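Local coordinates for protein whirlin (Mus musculus, PDB 6FDD) that acts as a scaffold in the USH2 complex of hearing and vision, is needed for elongation and maintenance of hair-cell stereocilia, and is represented here by its HHD2 helical domain, at residues T28-Y31 with Y32-Q35; I41-E44 with A45-M48; A58-S61 with L62-E65. All blocks are in the same frame, centred on the assembly; numbering follows the deposited sequence. Where two conformers were deposited one is given.

Interaction 1 (T28-Y31 with Y32-Q35)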
# COMPACT_ATOMS: atom_id res chain seq x y z
N THR A 28 -7.35 -5.22 5.61
CA THR A 28 -5.91 -5.48 5.86
C THR A 28 -5.05 -4.34 5.31
O THR A 28 -4.17 -3.83 6.01
CB THR A 28 -5.53 -6.87 5.30
OG1 THR A 28 -6.32 -7.86 5.95
CG2 THR A 28 -4.04 -7.19 5.50
N MSE A 29 -5.31 -3.92 4.06
CA MSE A 29 -4.55 -2.82 3.48
C MSE A 29 -4.67 -1.55 4.32
O MSE A 29 -3.65 -0.94 4.63
CB MSE A 29 -5.00 -2.53 2.04
CG MSE A 29 -4.25 -1.35 1.44
SE MSE A 29 -4.80 -1.08 -0.38
CE MSE A 29 -3.33 -2.07 -1.10
N MSE A 30 -5.91 -1.18 4.71
CA MSE A 30 -6.15 0.04 5.49
C MSE A 30 -5.49 -0.04 6.87
O MSE A 30 -4.92 0.95 7.32
CB MSE A 30 -7.65 0.38 5.58
CG MSE A 30 -8.29 0.66 4.21
SE MSE A 30 -7.28 1.95 3.12
CE MSE A 30 -7.82 3.59 4.02
N TYR A 31 -5.48 -1.25 7.47
CA TYR A 31 -4.82 -1.48 8.75
C TYR A 31 -3.33 -1.16 8.67
O TYR A 31 -2.82 -0.39 9.49
CB TYR A 31 -5.04 -2.95 9.22
CG TYR A 31 -4.18 -3.32 10.40
CD1 TYR A 31 -4.36 -2.72 11.64
CD2 TYR A 31 -3.12 -4.22 10.27
CE1 TYR A 31 -3.54 -3.02 12.73
CE2 TYR A 31 -2.28 -4.53 11.35
CZ TYR A 31 -2.51 -3.93 12.57
OH TYR A 31 -1.66 -4.22 13.60
N TYR A 32 -2.61 -1.76 7.68
CA TYR A 32 -1.16 -1.53 7.54
C TYR A 32 -0.84 -0.08 7.21
O TYR A 32 0.12 0.47 7.76
CB TYR A 32 -0.54 -2.50 6.54
CG TYR A 32 -0.37 -3.87 7.18
CD1 TYR A 32 0.52 -4.07 8.24
CD2 TYR A 32 -1.15 -4.94 6.77
CE1 TYR A 32 0.63 -5.31 8.86
CE2 TYR A 32 -1.02 -6.20 7.37
CZ TYR A 32 -0.14 -6.37 8.43
OH TYR A 32 0.01 -7.60 9.05
N LEU A 33 -1.66 0.53 6.38
CA LEU A 33 -1.49 1.94 6.03
C LEU A 33 -1.64 2.85 7.28
O LEU A 33 -0.85 3.77 7.46
CB LEU A 33 -2.52 2.29 4.96
CG LEU A 33 -2.04 2.25 3.48
CD1 LEU A 33 -1.28 0.97 3.13
CD2 LEU A 33 -3.20 2.40 2.54
N ALA A 34 -2.61 2.52 8.18
CA ALA A 34 -2.84 3.28 9.41
C ALA A 34 -1.71 3.08 10.40
O ALA A 34 -1.34 4.02 11.10
CB ALA A 34 -4.18 2.92 10.03
N GLN A 35 -1.13 1.85 10.46
CA GLN A 35 0.01 1.55 11.34
C GLN A 35 1.23 2.35 10.87
O GLN A 35 2.00 2.84 11.69
CB GLN A 35 0.31 0.03 11.34
CG GLN A 35 -0.74 -0.83 12.05
CD GLN A 35 -0.78 -0.66 13.56
OE1 GLN A 35 0.18 -0.96 14.26
NE2 GLN A 35 -1.91 -0.25 14.10
O HOH W 1 -3.90 0.44 12.21

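Interaction 2 (I41-E44 with A45-M48)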
# COMPACT_ATOMS: atom_id res chain seq x y z
N ILE A 41 5.05 1.33 12.36
CA ILE A 41 5.88 0.52 11.45
C ILE A 41 6.57 1.40 10.40
O ILE A 41 6.04 2.44 10.02
CB ILE A 41 5.06 -0.65 10.79
CG1 ILE A 41 4.00 -0.13 9.80
CG2 ILE A 41 4.42 -1.57 11.89
CD1 ILE A 41 3.17 -1.23 9.03
N SER A 42 7.74 0.97 9.95
CA SER A 42 8.49 1.65 8.89
C SER A 42 7.78 1.50 7.55
O SER A 42 6.97 0.59 7.37
CB SER A 42 9.89 1.05 8.77
OG SER A 42 9.81 -0.27 8.28
N VAL A 43 8.13 2.36 6.56
CA VAL A 43 7.60 2.23 5.20
C VAL A 43 7.95 0.81 4.63
O VAL A 43 7.14 0.22 3.94
CB VAL A 43 8.08 3.38 4.26
CG1 VAL A 43 9.59 3.36 4.04
CG2 VAL A 43 7.32 3.36 2.94
N GLU A 44 9.14 0.27 4.98
CA GLU A 44 9.57 -1.05 4.51
C GLU A 44 8.71 -2.16 5.10
O GLU A 44 8.29 -3.05 4.37
CB GLU A 44 11.05 -1.31 4.82
CG GLU A 44 12.01 -0.40 4.08
CD GLU A 44 12.32 0.92 4.76
OE1 GLU A 44 11.87 1.12 5.92
OE2 GLU A 44 13.07 1.71 4.17
N ALA A 45 8.44 -2.10 6.43
CA ALA A 45 7.59 -3.12 7.06
C ALA A 45 6.19 -3.08 6.42
O ALA A 45 5.60 -4.14 6.15
CB ALA A 45 7.52 -2.90 8.56
N MSE A 46 5.70 -1.87 6.12
CA MSE A 46 4.39 -1.71 5.47
C MSE A 46 4.39 -2.33 4.08
O MSE A 46 3.45 -3.05 3.71
CB MSE A 46 4.00 -0.22 5.42
CG MSE A 46 2.55 -0.00 4.99
SE MSE A 46 2.34 1.70 4.08
CE MSE A 46 3.44 1.35 2.45
N VAL A 47 5.45 -2.05 3.28
CA VAL A 47 5.57 -2.59 1.93
C VAL A 47 5.58 -4.13 1.97
O VAL A 47 4.87 -4.77 1.18
CB VAL A 47 6.82 -2.02 1.23
CG1 VAL A 47 7.23 -2.87 0.03
CG2 VAL A 47 6.56 -0.56 0.80
N MSE A 48 6.38 -4.72 2.87
CA MSE A 48 6.45 -6.19 2.99
C MSE A 48 5.09 -6.81 3.31
O MSE A 48 4.72 -7.83 2.71
CB MSE A 48 7.52 -6.59 3.99
CG MSE A 48 8.92 -6.20 3.51
SE MSE A 48 10.30 -6.93 4.61
CE MSE A 48 9.94 -6.06 6.24

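Interaction 3 (A58-S61 with L62-E65)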
# COMPACT_ATOMS: atom_id res chain seq x y z
N ALA A 58 -3.20 -7.79 -11.01
CA ALA A 58 -4.12 -6.66 -10.85
C ALA A 58 -3.98 -6.03 -9.46
O ALA A 58 -4.01 -4.81 -9.35
CB ALA A 58 -5.56 -7.12 -11.07
N LYS A 59 -3.79 -6.85 -8.40
CA LYS A 59 -3.64 -6.31 -7.04
C LYS A 59 -2.37 -5.52 -6.87
O LYS A 59 -2.39 -4.52 -6.16
CB LYS A 59 -3.76 -7.42 -5.98
CG LYS A 59 -5.18 -7.94 -5.79
CD LYS A 59 -5.19 -9.13 -4.87
CE LYS A 59 -6.49 -9.89 -4.96
NZ LYS A 59 -6.48 -11.10 -4.10
N PHE A 60 -1.26 -5.94 -7.53
CA PHE A 60 0.02 -5.25 -7.49
C PHE A 60 -0.11 -3.78 -7.94
O PHE A 60 0.58 -2.92 -7.39
CB PHE A 60 1.12 -5.99 -8.29
CG PHE A 60 2.49 -5.33 -8.21
CD1 PHE A 60 3.31 -5.54 -7.11
CD2 PHE A 60 2.92 -4.46 -9.21
CE1 PHE A 60 4.56 -4.91 -7.02
CE2 PHE A 60 4.17 -3.82 -9.11
CZ PHE A 60 4.98 -4.05 -8.02
N SER A 61 -1.02 -3.50 -8.90
CA SER A 61 -1.28 -2.13 -9.39
C SER A 61 -1.68 -1.15 -8.28
O SER A 61 -1.47 0.06 -8.42
CB SER A 61 -2.32 -2.14 -10.51
OG SER A 61 -3.63 -2.25 -10.01
N LEU A 62 -2.22 -1.66 -7.15
CA LEU A 62 -2.58 -0.80 -6.01
C LEU A 62 -1.39 -0.10 -5.36
O LEU A 62 -1.57 0.97 -4.80
CB LEU A 62 -3.40 -1.56 -4.95
CG LEU A 62 -4.83 -1.90 -5.33
CD1 LEU A 62 -5.40 -2.92 -4.39
CD2 LEU A 62 -5.72 -0.64 -5.30
N LEU A 63 -0.17 -0.69 -5.42
CA LEU A 63 1.00 -0.03 -4.81
C LEU A 63 1.32 1.33 -5.45
O LEU A 63 1.81 2.22 -4.73
CB LEU A 63 2.25 -0.94 -4.77
CG LEU A 63 2.15 -2.09 -3.77
CD1 LEU A 63 3.11 -3.19 -4.11
CD2 LEU A 63 2.36 -1.60 -2.34
N SER A 64 0.98 1.53 -6.75
CA SER A 64 1.17 2.85 -7.39
C SER A 64 0.20 3.88 -6.77
O SER A 64 0.56 5.05 -6.64
CB SER A 64 1.02 2.78 -8.90
OG SER A 64 -0.29 2.38 -9.30
N GLU A 65 -0.99 3.43 -6.32
CA GLU A 65 -1.95 4.30 -5.63
C GLU A 65 -1.47 4.57 -4.21
O GLU A 65 -1.58 5.70 -3.73
CB GLU A 65 -3.36 3.71 -5.63
CG GLU A 65 -3.93 3.38 -7.00
CD GLU A 65 -4.39 4.54 -7.87
OE1 GLU A 65 -4.33 5.71 -7.42
OE2 GLU A 65 -4.83 4.26 -9.01
O HOH W 2 1.93 -0.90 -8.75

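Interaction 1 (T28-Y31 with Y32-Q35)
Tyr31 and Tyr32 form an edge-to-face (T-shaped) pair on helix 23-37, Tyr31 exposed and Tyr32 turned partly against helix 43-53, in a local run of contacts between residues a turn or less apart. The ring centroids lie 5.0 Å apart and the planes meet at 65°, with CD2 of Tyr31 above the centre of the Tyr32 ring. Neighbours in sequence can pair in this way because their first torsions differ: CG of Tyr31 stands anti to the backbone N (chi1 169°), whereas that of Tyr32 lies beside its own N. The Tyr32 ring is also bordered in its own plane by Thr28, whose CG2 is 3.7 Å from Tyr32 CE2.

One turn beyond Tyr31, Gln35 lays CG over one face of the Tyr31 ring, 3.9 Å from its centroid, a CH-pi contact. The bend at chi2 then brings the amide alongside, its plane only 23° from that of the ring. A water helps to hold the amide: it donates to Tyr31 O and accepts from Gln35 NE2 at 2.8 Å, while Tyr31 O also receives the helical bond from Gln35 N.

Toward the interior, selenomethionine Met29 and Leu33 run side by side. Both reach Leu13 of helix 11-20; Met29 continues to Leu62 and Val66 of helix 62-67, and Leu33 meets Met46 of helix 43-53, whose Ala49 packs against Tyr32.

Interaction 2 (I41-E44 with A45-M48)
Two similar first torsions prepare this helix start: Ser42 turns OG between its backbone N and carbonyl carbon (chi1 68°), and Ile41 places CG1 likewise (chi1 69°), with the remainder of its chain extended. The hydroxyl of Ser42 thereby faces the first turn and accepts from Ala45 N at 2.9 Å. At an N-H...O angle of 165° the bond is nearly straight. It satisfies one of the amides that, at the opening of a helix, lack a carbonyl in the preceding turn. The regular pattern takes over at once, Met46 N donating to Ser42 O and Val47 N to Val43 O.

Glu44 also reaches Ser42. Its chain bends at chi2 and brings the carboxylate back toward the helix start, where Ser42 OG donates a long, weak bond of 3.4 Å to Glu44 OE1. The stronger partner is Arg77 of helix 75-81, salt-bridged through NE to Glu44 OE2. A carboxylate next to the N-terminus of a helix would probably also be favoured by the helix dipole.

The apolar half of the arrangement belongs to Ile41. Its CB sits 4.0 Å from Ala45 CB, and the extended branch carries CD1 to 3.8 Å from Met46 CB, the two side chains crossing at about a right angle. Met46, a selenomethionine, continues inward to Leu33 and Tyr36 of helix 23-37.

With Ser42 as N-cap, the contact between the residue just before it and Met46, four positions after it, matches a hydrophobic staple. Staple and serine cap together form a classic helix N-terminus, here ending the connection from helix 23-37 and starting helix 43-53 of this harmonin-homology domain.

Interaction 3 (A58-S61 with L62-E65)
Leu63 meets Phe60 one short turn earlier, and its atoms climb from backbone to ring. CB lies 3.7 Å from Phe60 O, and CG stays near the same carbonyl, at 4.0 Å. CD1 then reaches the aromatic side chain, 3.7 Å from Phe60 CE1 and almost as near to Phe60 CD1. The two side chains cross at about a right angle; with CG of Phe60 anti to the backbone N (chi1 -177°), its ring comes back toward the leucine. Leu63 also packs on Leu50 and Phe51 of helix 43-53.

The backbone between them joins helix 57-60 to helix 62-67 through bonds of the i to i+3, 3-10 kind: Leu62 N donates to Lys59 O and Leu63 N to Phe60 O. Each donor stands well above its carbonyl plane, 51° and 46° out respectively.

Two serine hydroxyls use that same three-residue spacing. Ser61 OG donates to Ala58 O, and Ser64 OG to Ser61 O, both at 2.7 Å and both in the carbonyl plane. A water adds a second donor to Phe60 O at 2.8 Å, and weakly accepts from Ser64 N.

Overall arrangement
The three contacts follow one another along the chain, yet they meet unequally in the folded domain. Interactions 1 and 2, with centres 10 Å apart, share a packed boundary between consecutive helices 23-37 and 43-53: Tyr32 O lies 3.7 Å from Ile41 CD1, and Leu33 CD1 packs near the selenium of Met46. Interaction 3 is on the opposite side of the chain's centre from both. It touches interaction 1 where Met29 CE comes to 3.9 Å from Leu62 CB, whereas its nearest atoms to interaction 2 remain about 5 Å away. Each local contact thus turns some of its apolar side chains, Met29, Leu33, Met46 and Leu62 among them, into the shared interior of the HHD2 domain.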